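Local coordinates for protein DnaJ homolog subfamily C member 10 (Mus musculus, PDB 3APQ) that acts in the endoplasmic reticulum as a disulfide reductase that serves protein folding and the degradation of misfolded proteins, represented here by its J and first thioredoxin domains, at residues 6-11 with 24-29; 102-107 with 155-160; 133-138 with 191-196. All blocks are in the same frame, centred on the assembly; numbering follows the deposited sequence. Where two conformers were deposited one is given.

Interaction 1: 6-11 with 24-29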
ATOM      1  N   SER A   6     -11.577   7.272 -16.433  1.00 16.20           N
ATOM      2  CA  SER A   6     -11.167   7.170 -17.828  1.00 18.17           C
ATOM      3  C   SER A   6      -9.823   7.858 -18.062  1.00 17.54           C
ATOM      4  O   SER A   6      -9.044   7.400 -18.902  1.00 17.41           O
ATOM      5  CB  SER A   6     -12.281   7.657 -18.754  1.00 18.19           C
ATOM      6  OG  SER A   6     -12.554   9.033 -18.550  1.00 23.93           O
ATOM      7  N   LEU A   7      -9.496   8.891 -17.269  1.00 17.05           N
ATOM      8  CA  LEU A   7      -8.169   9.496 -17.385  1.00 18.03           C
ATOM      9  C   LEU A   7      -7.075   8.474 -17.068  1.00 16.99           C
ATOM     10  O   LEU A   7      -6.013   8.407 -17.739  1.00 17.36           O
ATOM     11  CB  LEU A   7      -8.065  10.726 -16.484  1.00 18.20           C
ATOM     12  CG  LEU A   7      -6.857  11.645 -16.732  1.00 22.79           C
ATOM     13  CD1 LEU A   7      -6.831  12.305 -18.147  1.00 28.39           C
ATOM     14  CD2 LEU A   7      -6.798  12.726 -15.606  1.00 26.50           C
ATOM     15  N   LEU A   8      -7.305   7.669 -16.038  1.00 16.30           N
ATOM     16  CA  LEU A   8      -6.332   6.620 -15.702  1.00 16.39           C
ATOM     17  C   LEU A   8      -6.499   5.346 -16.532  1.00 17.25           C
ATOM     18  O   LEU A   8      -5.633   4.467 -16.465  1.00 17.60           O
ATOM     19  CB  LEU A   8      -6.430   6.252 -14.224  1.00 15.60           C
ATOM     20  CG  LEU A   8      -6.064   7.411 -13.274  1.00 15.96           C
ATOM     21  CD1 LEU A   8      -6.192   7.039 -11.780  1.00 15.33           C
ATOM     22  CD2 LEU A   8      -4.681   7.996 -13.572  1.00 18.77           C
ATOM     23  N   GLY A   9      -7.609   5.234 -17.266  1.00 16.22           N
ATOM     24  CA  GLY A   9      -7.884   4.059 -18.130  1.00 16.72           C
ATOM     25  C   GLY A   9      -8.393   2.867 -17.334  1.00 16.86           C
ATOM     26  O   GLY A   9      -8.145   1.703 -17.721  1.00 17.16           O
ATOM     27  N   VAL A  10      -9.084   3.115 -16.220  1.00 14.13           N
ATOM     28  CA  VAL A  10      -9.569   2.015 -15.357  1.00 14.31           C
ATOM     29  C   VAL A  10     -11.062   2.142 -15.199  1.00 15.88           C
ATOM     30  O   VAL A  10     -11.649   3.226 -15.511  1.00 13.41           O
ATOM     31  CB  VAL A  10      -8.930   1.982 -13.890  1.00 13.22           C
ATOM     32  CG1 VAL A  10      -7.384   1.774 -13.914  1.00 13.54           C
ATOM     33  CG2 VAL A  10      -9.265   3.247 -13.066  1.00 11.42           C
ATOM     34  N   SER A  11     -11.669   1.039 -14.719  1.00 14.73           N
ATOM     35  CA  SER A  11     -13.069   1.048 -14.415  1.00 16.49           C
ATOM     36  C   SER A  11     -13.486   1.819 -13.170  1.00 16.08           C
ATOM     37  O   SER A  11     -12.718   1.911 -12.224  1.00 15.13           O
ATOM     38  CB  SER A  11     -13.499  -0.394 -14.141  1.00 18.58           C
ATOM     39  OG  SER A  11     -14.764  -0.433 -14.574  1.00 19.90           O
ATOM     40  N   LYS A  24       0.867   4.264 -12.123  1.00 15.79           N
ATOM     41  CA  LYS A  24       2.305   3.998 -12.276  1.00 17.78           C
ATOM     42  C   LYS A  24       2.765   3.858 -13.724  1.00 18.75           C
ATOM     43  O   LYS A  24       3.796   4.423 -14.127  1.00 19.13           O
ATOM     44  CB  LYS A  24       2.711   2.754 -11.482  1.00 17.12           C
ATOM     45  CG  LYS A  24       4.226   2.508 -11.533  1.00 20.83           C
ATOM     46  CD  LYS A  24       4.581   1.333 -10.632  1.00 24.64           C
ATOM     47  CE  LYS A  24       4.704   0.038 -11.336  1.00 25.28           C
ATOM     48  NZ  LYS A  24       5.660  -0.837 -10.522  1.00 27.97           N
ATOM     49  N   LYS A  25       2.006   3.148 -14.530  1.00 17.68           N
ATOM     50  CA  LYS A  25       2.348   2.950 -15.908  1.00 19.89           C
ATOM     51  C   LYS A  25       2.433   4.312 -16.678  1.00 19.51           C
ATOM     52  O   LYS A  25       3.346   4.538 -17.522  1.00 20.39           O
ATOM     53  CB  LYS A  25       1.301   1.995 -16.502  1.00 21.19           C
ATOM     54  CG  LYS A  25       1.357   1.794 -18.017  1.00 26.49           C
ATOM     55  CD  LYS A  25       0.095   1.039 -18.465  1.00 34.90           C
ATOM     56  CE  LYS A  25      -0.493   1.624 -19.736  1.00 38.47           C
ATOM     57  NZ  LYS A  25      -0.804   3.106 -19.638  1.00 40.08           N
ATOM     58  N   LEU A  26       1.475   5.175 -16.383  1.00 17.97           N
ATOM     59  CA  LEU A  26       1.391   6.505 -16.940  0.70 20.77           C
ATOM     60  C   LEU A  26       2.638   7.284 -16.492  1.00 20.42           C
ATOM     61  O   LEU A  26       3.343   7.891 -17.296  1.00 21.08           O
ATOM     62  CB  LEU A  26       0.082   7.207 -16.462  0.70 20.14           C
ATOM     63  CG  LEU A  26      -1.214   6.956 -17.235  0.70 21.76           C
ATOM     64  CD1 LEU A  26      -1.375   5.525 -17.527  0.70 26.19           C
ATOM     65  CD2 LEU A  26      -2.502   7.470 -16.593  0.70 20.74           C
ATOM     66  N   ALA A  27       2.916   7.230 -15.191  1.00 20.26           N
ATOM     67  CA  ALA A  27       4.123   7.905 -14.649  1.00 19.05           C
ATOM     68  C   ALA A  27       5.473   7.433 -15.224  1.00 20.07           C
ATOM     69  O   ALA A  27       6.337   8.257 -15.552  1.00 21.11           O
ATOM     70  CB  ALA A  27       4.145   7.827 -13.098  1.00 19.66           C
ATOM     71  N   LEU A  28       5.685   6.138 -15.341  1.00 18.86           N
ATOM     72  CA  LEU A  28       6.973   5.658 -15.859  1.00 19.99           C
ATOM     73  C   LEU A  28       7.225   6.043 -17.330  1.00 22.78           C
ATOM     74  O   LEU A  28       8.398   6.189 -17.754  1.00 23.10           O
ATOM     75  CB  LEU A  28       7.109   4.146 -15.601  1.00 21.17           C
ATOM     76  CG  LEU A  28       7.057   3.865 -14.086  1.00 17.56           C
ATOM     77  CD1 LEU A  28       7.228   2.357 -13.813  1.00 23.70           C
ATOM     78  CD2 LEU A  28       8.131   4.718 -13.388  1.00 15.10           C
ATOM     79  N   LYS A  29       6.151   6.297 -18.094  1.00 22.84           N
ATOM     80  CA  LYS A  29       6.322   6.719 -19.483  1.00 23.72           C
ATOM     81  C   LYS A  29       6.370   8.216 -19.581  1.00 23.32           C
ATOM     82  O   LYS A  29       7.217   8.749 -20.290  1.00 25.05           O
ATOM     83  CB  LYS A  29       5.230   6.156 -20.425  1.00 23.97           C
ATOM     84  CG  LYS A  29       5.201   6.822 -21.865  1.00 26.80           C
ATOM     85  CD  LYS A  29       4.683   5.877 -22.995  1.00 33.76           C
ATOM     86  CE  LYS A  29       5.034   6.422 -24.411  1.00 36.39           C
ATOM     87  NZ  LYS A  29       4.496   7.844 -24.691  1.00 36.02           N
TER
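Leu8 and Leu26 mark the closest backbone approach, with Leu8 CA and Leu26 CA 7.8 Å apart. Helix 4-8 meets helix 16-30 here through side chains and one carbonyl. No hydrogen bond crosses, and the two segments bury only 98 Å² between them. Leu26 does most of the reaching. Its CB points toward segment 6-11, and its CD2 methyl forms the front of the contact. That methyl has two neighbours. One is the CD2 methyl of Leu8, with Leu26 CD2 3.8 Å from Leu8 CD2. The other is a backbone oxygen: Leu7 O also lies 3.8 Å from Leu26 CD2. The side chain of Leu7 is not part of the contact; its carbonyl is.

The two leucine side chains cross at about a right angle, methyl against methyl. The CB of Leu8 does not aim at segment 24-29. Its CG lies beside the backbone N and anti to the carbonyl carbon (chi1 -64°), and from there one branch, CD2, reaches across to Leu26. Leu26 was modelled in two conformers, so both contacts of its CD2 hold only for the conformer described.

Just past Leu8 the short helix stops. Gly9 has positive phi (79°) and is the C-prime residue of a Schellman motif, in which the bond from Gly9 N to Ser6 O is weak.

Both segments belong to the J domain, the part of the protein that works with the Hsp70 chaperone HSPA5. Helix 16-30 is one arm of its antiparallel hairpin. Helix 41-55 is the other, and it touches Leu7 and Leu8 through Ile48, while Ile19 of helix 16-30 also packs on Leu8.

Interaction 2: 102-107 with 155-160; sequences LERREF and GDDRML
An N-cap lies at the centre of this contact: Asp157 caps helix 158-163 and faces Arg104, the first residue of helix 104-113. Its CG is anti to the backbone N (chi1 -165°), which folds the carboxylate back over the start of its own helix. There Asp157 OD1 accepts from Leu160 N at 3.0 Å. The bond is fairly straight at the hydrogen (162°), but the N-H comes from above the carboxylate plane, 63° out of it.

The other oxygen, Asp157 OD2, looks across to Arg104. Two waters donate to it. Water 1 accepts from Arg104 N, and water 2 accepts from Arg104 NH1 in the plane of the guanidinium, at its edge. The charged groups therefore meet only through water, with Arg104 NH1 5.2 Å from Asp157 OD2. Arg104 NE has its salt bridge to Asp108. Asp157 OD2 also sits 3.6 Å from Arg104 CB.

In the thioredoxin fold these two helices lie on the same face of the central sheet, and their N-terminal ends come together here. The two helix ends would probably stabilise the negative charge of Asp157. With an alanine here the carboxylate is gone, and Leu160 N is likely to lack a cap while both waters lose the acceptor they share.

Below the polar layer the contact is apolar. Leu160 supplies the largest share of the buried surface. Its CD1 methyl lies 3.8 Å from Arg104 CD, where the arginine chain bends at chi2, and 4.1 Å from Phe107 CD2, approaching the ring obliquely. Its CD2 packs over the backbone of Arg104. Phe107 and Leu160 both rest on Val152 of strand 148-153, and Phe107 meets Phe175 edge-to-face.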
ATOM      1  N   LEU A 102      -3.014  -3.387   2.685  1.00 12.93           N
ATOM      2  CA  LEU A 102      -4.270  -3.077   3.388  1.00 13.82           C
ATOM      3  C   LEU A 102      -4.328  -1.576   3.577  1.00 15.26           C
ATOM      4  O   LEU A 102      -3.370  -0.979   4.084  1.00 16.22           O
ATOM      5  CB  LEU A 102      -4.274  -3.723   4.781  1.00 12.60           C
ATOM      6  CG  LEU A 102      -4.257  -5.261   4.748  1.00 13.74           C
ATOM      7  CD1 LEU A 102      -3.713  -5.786   6.129  1.00 12.42           C
ATOM      8  CD2 LEU A 102      -5.701  -5.757   4.447  1.00 13.09           C
ATOM      9  N   GLU A 103      -5.457  -0.991   3.194  1.00 14.20           N
ATOM     10  CA  GLU A 103      -5.799   0.363   3.610  1.00 17.13           C
ATOM     11  C   GLU A 103      -6.624   0.325   4.900  1.00 16.64           C
ATOM     12  O   GLU A 103      -6.990  -0.732   5.323  1.00 18.28           O
ATOM     13  CB  GLU A 103      -6.508   1.085   2.460  1.00 18.18           C
ATOM     14  CG  GLU A 103      -5.457   1.479   1.328  1.00 22.93           C
ATOM     15  CD  GLU A 103      -5.327   0.395   0.202  1.00 28.85           C
ATOM     16  OE1 GLU A 103      -6.347  -0.290  -0.055  1.00 29.16           O
ATOM     17  OE2 GLU A 103      -4.261   0.251  -0.473  1.00 21.58           O
ATOM     18  N   ARG A 104      -6.953   1.474   5.511  1.00 17.96           N
ATOM     19  CA  ARG A 104      -7.611   1.469   6.849  1.00 18.60           C
ATOM     20  C   ARG A 104      -8.843   0.534   6.990  1.00 18.61           C
ATOM     21  O   ARG A 104      -8.901  -0.279   7.928  1.00 19.12           O
ATOM     22  CB  ARG A 104      -7.958   2.896   7.271  1.00 19.03           C
ATOM     23  CG  ARG A 104      -8.900   3.038   8.474  1.00 24.69           C
ATOM     24  CD  ARG A 104      -8.252   2.670   9.841  1.00 26.59           C
ATOM     25  NE  ARG A 104      -9.181   2.987  10.953  1.00 30.79           N
ATOM     26  CZ  ARG A 104      -9.326   4.188  11.549  1.00 33.58           C
ATOM     27  NH1 ARG A 104      -8.589   5.233  11.172  1.00 31.05           N
ATOM     28  NH2 ARG A 104     -10.220   4.352  12.531  1.00 32.10           N
ATOM     29  N   ARG A 105      -9.813   0.606   6.066  1.00 19.95           N
ATOM     30  CA  ARG A 105     -11.061  -0.207   6.242  1.00 20.40           C
ATOM     31  C   ARG A 105     -10.723  -1.699   6.267  1.00 19.92           C
ATOM     32  O   ARG A 105     -11.174  -2.470   7.129  1.00 18.09           O
ATOM     33  CB  ARG A 105     -12.028   0.089   5.099  1.00 22.41           C
ATOM     34  CG  ARG A 105     -13.366  -0.624   5.189  1.00 29.08           C
ATOM     35  CD  ARG A 105     -14.394   0.036   4.228  1.00 39.09           C
ATOM     36  NE  ARG A 105     -14.742   1.390   4.698  1.00 43.82           N
ATOM     37  CZ  ARG A 105     -15.583   1.677   5.711  1.00 48.47           C
ATOM     38  NH1 ARG A 105     -16.219   0.710   6.384  1.00 47.33           N
ATOM     39  NH2 ARG A 105     -15.803   2.947   6.052  1.00 49.33           N
ATOM     40  N   GLU A 106      -9.889  -2.093   5.308  1.00 17.36           N
ATOM     41  CA  GLU A 106      -9.512  -3.484   5.170  1.00 17.61           C
ATOM     42  C   GLU A 106      -8.607  -3.919   6.320  1.00 16.22           C
ATOM     43  O   GLU A 106      -8.722  -5.049   6.776  1.00 15.18           O
ATOM     44  CB  GLU A 106      -8.851  -3.656   3.797  1.00 18.76           C
ATOM     45  CG  GLU A 106      -9.861  -3.606   2.651  1.00 21.31           C
ATOM     46  CD  GLU A 106     -10.350  -2.200   2.286  1.00 29.74           C
ATOM     47  OE1 GLU A 106      -9.631  -1.187   2.574  1.00 25.20           O
ATOM     48  OE2 GLU A 106     -11.494  -2.136   1.736  1.00 35.41           O
ATOM     49  N   PHE A 107      -7.741  -3.027   6.809  1.00 16.62           N
ATOM     50  CA  PHE A 107      -6.906  -3.363   7.966  1.00 16.27           C
ATOM     51  C   PHE A 107      -7.782  -3.653   9.195  1.00 17.19           C
ATOM     52  O   PHE A 107      -7.613  -4.672   9.847  1.00 17.13           O
ATOM     53  CB  PHE A 107      -5.929  -2.250   8.326  1.00 16.68           C
ATOM     54  CG  PHE A 107      -5.089  -2.587   9.539  1.00 17.53           C
ATOM     55  CD1 PHE A 107      -3.875  -3.234   9.386  1.00 19.37           C
ATOM     56  CD2 PHE A 107      -5.543  -2.301  10.824  1.00 22.18           C
ATOM     57  CE1 PHE A 107      -3.129  -3.606  10.532  1.00 18.73           C
ATOM     58  CE2 PHE A 107      -4.815  -2.651  11.946  1.00 23.39           C
ATOM     59  CZ  PHE A 107      -3.611  -3.291  11.790  1.00 21.76           C
ATOM     60  N   GLY A 155       3.063   5.790   4.528  1.00 18.87           N
ATOM     61  CA  GLY A 155       3.060   7.067   3.774  1.00 21.41           C
ATOM     62  C   GLY A 155       1.686   7.511   3.384  1.00 22.92           C
ATOM     63  O   GLY A 155       1.363   8.721   3.385  1.00 25.10           O
ATOM     64  N   ASP A 156       0.837   6.556   3.065  1.00 23.89           N
ATOM     65  CA  ASP A 156      -0.544   6.858   2.711  1.00 24.88           C
ATOM     66  C   ASP A 156      -1.529   7.022   3.878  1.00 25.21           C
ATOM     67  O   ASP A 156      -2.608   7.579   3.678  1.00 26.04           O
ATOM     68  CB  ASP A 156      -1.058   5.817   1.720  1.00 26.03           C
ATOM     69  CG  ASP A 156      -0.593   6.093   0.274  1.00 28.62           C
ATOM     70  OD1 ASP A 156       0.049   7.135  -0.016  1.00 32.87           O
ATOM     71  OD2 ASP A 156      -0.880   5.244  -0.572  1.00 30.65           O
ATOM     72  N   ASP A 157      -1.191   6.533   5.086  1.00 24.29           N
ATOM     73  CA  ASP A 157      -2.042   6.755   6.265  1.00 22.95           C
ATOM     74  C   ASP A 157      -1.256   6.804   7.567  1.00 23.63           C
ATOM     75  O   ASP A 157      -1.131   5.801   8.280  1.00 21.90           O
ATOM     76  CB  ASP A 157      -3.086   5.663   6.348  1.00 23.65           C
ATOM     77  CG  ASP A 157      -4.242   6.005   7.309  1.00 25.99           C
ATOM     78  OD1 ASP A 157      -4.084   6.860   8.206  1.00 26.20           O
ATOM     79  OD2 ASP A 157      -5.290   5.371   7.187  1.00 23.70           O
ATOM     80  N   ARG A 158      -0.752   7.988   7.888  1.00 23.82           N
ATOM     81  CA  ARG A 158       0.168   8.133   9.012  1.00 25.83           C
ATOM     82  C   ARG A 158      -0.536   7.849  10.302  1.00 25.58           C
ATOM     83  O   ARG A 158       0.052   7.283  11.222  1.00 26.99           O
ATOM     84  CB  ARG A 158       0.761   9.546   9.050  1.00 26.29           C
ATOM     85  CG  ARG A 158       1.630   9.815   7.832  1.00 29.73           C
ATOM     86  CD  ARG A 158       2.941   9.108   7.906  1.00 30.14           C
ATOM     87  NE  ARG A 158       3.765   9.353   6.706  1.00 32.76           N
ATOM     88  CZ  ARG A 158       4.894   8.712   6.436  1.00 32.94           C
ATOM     89  NH1 ARG A 158       5.347   7.778   7.256  1.00 33.65           N
ATOM     90  NH2 ARG A 158       5.566   8.986   5.321  1.00 35.33           N
ATOM     91  N   MET A 159      -1.801   8.244  10.348  1.00 26.31           N
ATOM     92  CA  MET A 159      -2.518   8.145  11.597  0.50 27.28           C
ATOM     93  C   MET A 159      -2.845   6.676  11.932  1.00 26.27           C
ATOM     94  O   MET A 159      -2.719   6.283  13.113  1.00 25.89           O
ATOM     95  CB  MET A 159      -3.667   9.146  11.615  0.50 28.69           C
ATOM     96  CG  MET A 159      -3.116  10.601  11.599  0.50 30.48           C
ATOM     97  SD  MET A 159      -2.318  11.115  13.153  0.50 36.09           S
ATOM     98  CE  MET A 159      -0.562  10.939  12.787  0.50 30.06           C
ATOM     99  N   LEU A 160      -3.134   5.870  10.910  1.00 24.81           N
ATOM    100  CA  LEU A 160      -3.295   4.433  11.100  1.00 22.62           C
ATOM    101  C   LEU A 160      -2.035   3.884  11.768  1.00 22.19           C
ATOM    102  O   LEU A 160      -2.114   3.266  12.828  1.00 22.01           O
ATOM    103  CB  LEU A 160      -3.577   3.735   9.754  1.00 21.66           C
ATOM    104  CG  LEU A 160      -3.676   2.187   9.792  1.00 23.02           C
ATOM    105  CD1 LEU A 160      -4.714   1.664  10.821  1.00 24.63           C
ATOM    106  CD2 LEU A 160      -3.955   1.687   8.374  1.00 25.07           C
TER
HETATM  107  O   HOH W   1      -5.771   3.884   4.796  1.00 24.67           O
HETATM  108  O   HOH W   2      -7.187   5.827   9.048  1.00 36.40           O

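Interaction 3: 133-138 with 191-196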
ATOM      1  N   ALA A 133      12.016  -5.877   1.791  1.00 15.66           N
ATOM      2  CA  ALA A 133      11.059  -6.238   0.727  1.00 14.95           C
ATOM      3  C   ALA A 133      11.250  -7.596   0.025  1.00 15.83           C
ATOM      4  O   ALA A 133      10.318  -8.375  -0.045  1.00 15.37           O
ATOM      5  CB  ALA A 133      10.890  -5.111  -0.267  1.00 16.52           C
ATOM      6  N   PRO A 134      12.460  -7.898  -0.509  1.00 15.99           N
ATOM      7  CA  PRO A 134      12.541  -9.173  -1.208  1.00 16.99           C
ATOM      8  C   PRO A 134      12.311 -10.356  -0.282  1.00 16.74           C
ATOM      9  O   PRO A 134      11.744 -11.346  -0.723  1.00 17.04           O
ATOM     10  CB  PRO A 134      13.985  -9.186  -1.752  1.00 18.01           C
ATOM     11  CG  PRO A 134      14.258  -7.755  -1.984  1.00 21.12           C
ATOM     12  CD  PRO A 134      13.674  -7.085  -0.754  1.00 16.80           C
ATOM     13  N   THR A 135      12.790 -10.278   0.955  1.00 15.31           N
ATOM     14  CA  THR A 135      12.589 -11.345   1.944  1.00 17.31           C
ATOM     15  C   THR A 135      11.134 -11.455   2.354  1.00 15.73           C
ATOM     16  O   THR A 135      10.629 -12.571   2.453  1.00 17.27           O
ATOM     17  CB  THR A 135      13.401 -11.072   3.199  1.00 18.38           C
ATOM     18  OG1 THR A 135      14.766 -10.910   2.837  1.00 22.81           O
ATOM     19  CG2 THR A 135      13.289 -12.217   4.252  1.00 18.50           C
ATOM     20  N   TRP A 136      10.441 -10.315   2.559  1.00 14.81           N
ATOM     21  CA  TRP A 136       9.031 -10.373   2.886  1.00 13.44           C
ATOM     22  C   TRP A 136       8.290 -11.129   1.745  1.00 13.44           C
ATOM     23  O   TRP A 136       7.391 -11.917   2.002  1.00 13.60           O
ATOM     24  CB  TRP A 136       8.497  -8.950   3.046  1.00 12.62           C
ATOM     25  CG  TRP A 136       7.124  -8.856   3.650  1.00 14.79           C
ATOM     26  CD1 TRP A 136       5.977  -8.436   3.038  1.00 13.19           C
ATOM     27  CD2 TRP A 136       6.750  -9.269   4.981  1.00 10.76           C
ATOM     28  NE1 TRP A 136       4.913  -8.501   3.934  1.00 14.56           N
ATOM     29  CE2 TRP A 136       5.365  -9.021   5.122  1.00 13.14           C
ATOM     30  CE3 TRP A 136       7.472  -9.789   6.072  1.00 13.67           C
ATOM     31  CZ2 TRP A 136       4.660  -9.290   6.323  1.00 11.85           C
ATOM     32  CZ3 TRP A 136       6.774 -10.079   7.270  1.00  9.18           C
ATOM     33  CH2 TRP A 136       5.399  -9.818   7.382  1.00 14.91           C
ATOM     34  N   ARG A 137       8.629 -10.844   0.492  1.00 13.17           N
ATOM     35  CA  ARG A 137       7.998 -11.522  -0.647  1.00 14.11           C
ATOM     36  C   ARG A 137       8.294 -13.036  -0.652  1.00 15.66           C
ATOM     37  O   ARG A 137       7.399 -13.837  -0.895  1.00 15.16           O
ATOM     38  CB  ARG A 137       8.533 -10.967  -1.966  1.00 14.99           C
ATOM     39  CG  ARG A 137       8.143  -9.511  -2.242  1.00 12.35           C
ATOM     40  CD  ARG A 137       8.858  -9.044  -3.508  1.00 16.91           C
ATOM     41  NE  ARG A 137       8.459  -7.658  -3.723  1.00 15.11           N
ATOM     42  CZ  ARG A 137       9.292  -6.629  -3.712  1.00 21.27           C
ATOM     43  NH1 ARG A 137      10.624  -6.839  -3.638  1.00 15.98           N
ATOM     44  NH2 ARG A 137       8.790  -5.392  -3.833  1.00 19.06           N
ATOM     45  N   GLU A 138       9.560 -13.414  -0.379  1.00 17.30           N
ATOM     46  CA  GLU A 138       9.955 -14.831  -0.374  1.00 18.62           C
ATOM     47  C   GLU A 138       9.256 -15.561   0.787  1.00 18.38           C
ATOM     48  O   GLU A 138       8.754 -16.700   0.633  1.00 16.55           O
ATOM     49  CB  GLU A 138      11.500 -14.978  -0.274  1.00 21.00           C
ATOM     50  CG  GLU A 138      11.955 -16.468  -0.183  1.00 27.61           C
ATOM     51  CD  GLU A 138      13.483 -16.659   0.037  1.00 34.16           C
ATOM     52  OE1 GLU A 138      14.124 -15.801   0.718  1.00 33.85           O
ATOM     53  OE2 GLU A 138      14.007 -17.697  -0.443  1.00 33.35           O
ATOM     54  N   GLU A 191      14.138 -17.383   7.223  1.00 21.04           N
ATOM     55  CA  GLU A 191      13.906 -18.511   8.154  1.00 23.06           C
ATOM     56  C   GLU A 191      13.382 -18.010   9.518  1.00 21.53           C
ATOM     57  O   GLU A 191      12.476 -18.622  10.108  1.00 21.68           O
ATOM     58  CB  GLU A 191      15.108 -19.463   8.228  1.00 25.81           C
ATOM     59  CG  GLU A 191      15.633 -19.841   6.816  1.00 29.33           C
ATOM     60  CD  GLU A 191      16.769 -18.889   6.244  1.00 36.19           C
ATOM     61  OE1 GLU A 191      16.710 -17.582   6.192  1.00 27.64           O
ATOM     62  OE2 GLU A 191      17.770 -19.515   5.811  1.00 43.76           O
ATOM     63  N   SER A 192      13.888 -16.868   9.974  1.00 21.14           N
ATOM     64  CA  SER A 192      13.383 -16.249  11.210  1.00 19.66           C
ATOM     65  C   SER A 192      11.911 -15.841  11.120  1.00 19.22           C
ATOM     66  O   SER A 192      11.153 -16.034  12.060  1.00 18.53           O
ATOM     67  CB  SER A 192      14.221 -15.020  11.590  1.00 20.00           C
ATOM     68  OG  SER A 192      13.610 -14.259  12.636  1.00 17.90           O
ATOM     69  N   LEU A 193      11.523 -15.240   9.992  1.00 17.04           N
ATOM     70  CA  LEU A 193      10.115 -14.839   9.761  1.00 16.45           C
ATOM     71  C   LEU A 193       9.219 -16.064   9.752  1.00 17.09           C
ATOM     72  O   LEU A 193       8.185 -16.093  10.437  1.00 17.70           O
ATOM     73  CB  LEU A 193      10.002 -14.050   8.451  1.00 15.92           C
ATOM     74  CG  LEU A 193      10.666 -12.660   8.510  1.00 14.17           C
ATOM     75  CD1 LEU A 193      10.823 -12.052   7.069  1.00 20.60           C
ATOM     76  CD2 LEU A 193       9.833 -11.648   9.337  1.00 21.04           C
ATOM     77  N   VAL A 194       9.657 -17.103   9.044  1.00 18.51           N
ATOM     78  CA  VAL A 194       8.899 -18.372   8.964  1.00 19.56           C
ATOM     79  C   VAL A 194       8.716 -18.998  10.353  1.00 20.69           C
ATOM     80  O   VAL A 194       7.590 -19.303  10.724  1.00 20.85           O
ATOM     81  CB  VAL A 194       9.532 -19.368   8.035  1.00 18.74           C
ATOM     82  CG1 VAL A 194       8.822 -20.733   8.153  1.00 19.69           C
ATOM     83  CG2 VAL A 194       9.471 -18.860   6.551  1.00 19.27           C
ATOM     84  N   ALA A 195       9.810 -19.087  11.132  1.00 21.53           N
ATOM     85  CA  ALA A 195       9.788 -19.690  12.491  1.00 22.10           C
ATOM     86  C   ALA A 195       8.898 -18.880  13.425  1.00 22.46           C
ATOM     87  O   ALA A 195       8.175 -19.422  14.265  1.00 21.55           O
ATOM     88  CB  ALA A 195      11.178 -19.771  13.050  1.00 22.20           C
ATOM     89  N   PHE A 196       8.914 -17.575  13.253  1.00 21.47           N
ATOM     90  CA  PHE A 196       8.039 -16.733  14.056  1.00 21.78           C
ATOM     91  C   PHE A 196       6.574 -16.903  13.661  1.00 21.06           C
ATOM     92  O   PHE A 196       5.730 -17.035  14.543  1.00 21.83           O
ATOM     93  CB  PHE A 196       8.459 -15.270  13.952  1.00 20.20           C
ATOM     94  CG  PHE A 196       7.539 -14.301  14.639  1.00 21.91           C
ATOM     95  CD1 PHE A 196       7.671 -14.021  15.998  1.00 23.60           C
ATOM     96  CD2 PHE A 196       6.608 -13.594  13.901  1.00 22.03           C
ATOM     97  CE1 PHE A 196       6.834 -13.076  16.628  1.00 24.91           C
ATOM     98  CE2 PHE A 196       5.760 -12.631  14.509  1.00 25.19           C
ATOM     99  CZ  PHE A 196       5.870 -12.359  15.856  1.00 22.25           C
TER
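Leu193, which packs on Thr135 and Trp136, sits in a helical turn closed by the bond from Ala195 N to Glu191 O; at 2.9 Å it is the shortest polar bond within these segments. No hydrogen bond crosses between the two helices. The join is made by hydrocarbon groups.

The CB of Leu193 points toward helix 127-142, and its two methyls divide the work. CD1 meets the methyl of Thr135, with Thr135 CG2 3.7 Å from Leu193 CD1. The same CD1 is also 4.2 Å from Trp136 CE3. CD2 goes to the next atom of the indole, with Trp136 CZ3 4.0 Å from Leu193 CD2. This methyl comes at the edge of the ring, near its plane, and the two side chains cross at about a right angle. The CB of Trp136 points away from segment 191-196. With CG anti to the backbone N (chi1 -168°), the six-membered ring is carried back, and its outer edge reaches Leu193.

Helix 127-142 is the helix that begins at the redox-active pair, Cys126 and Cys129, which form a disulfide in this structure. It is kinked at Pro134, as in other thioredoxin-fold proteins, so the contact starts at the kink, with Thr135, and runs into the turn after it. Helix 190-202 is the last helix of the domain. Both cover the same face of the sheet, and Leu172 of strand 171-175 touches Trp136 and Leu193 alike. Phe118 of strand 117-122 meets the Trp136 ring edge-to-face.

Thr135 CG2 is also anti to its N, which sets the methyl, not the hydroxyl, against Leu193. The Thr135 side chain touches Lys190 of helix 190-202 as well.

From the N terminus, interaction 1 comes first. It closes a short loop of twelve residues and joins two helices of the J domain before the chain moves on. Interactions 2 and 3 both fall within the thioredoxin domain, and they cross: 102-107 is followed by 133-138, then by 155-160 and 191-196. Interaction 2 joins helix 104-113 to helix 158-163 on one face of the sheet. Interaction 3 joins helices 127-142 and 190-202 on the other, so the two contacts have the sheet between them, their centres about 22 Å apart. The centres of interactions 1 and 3 are about 32 Å apart, on opposite sides of the chain's centre.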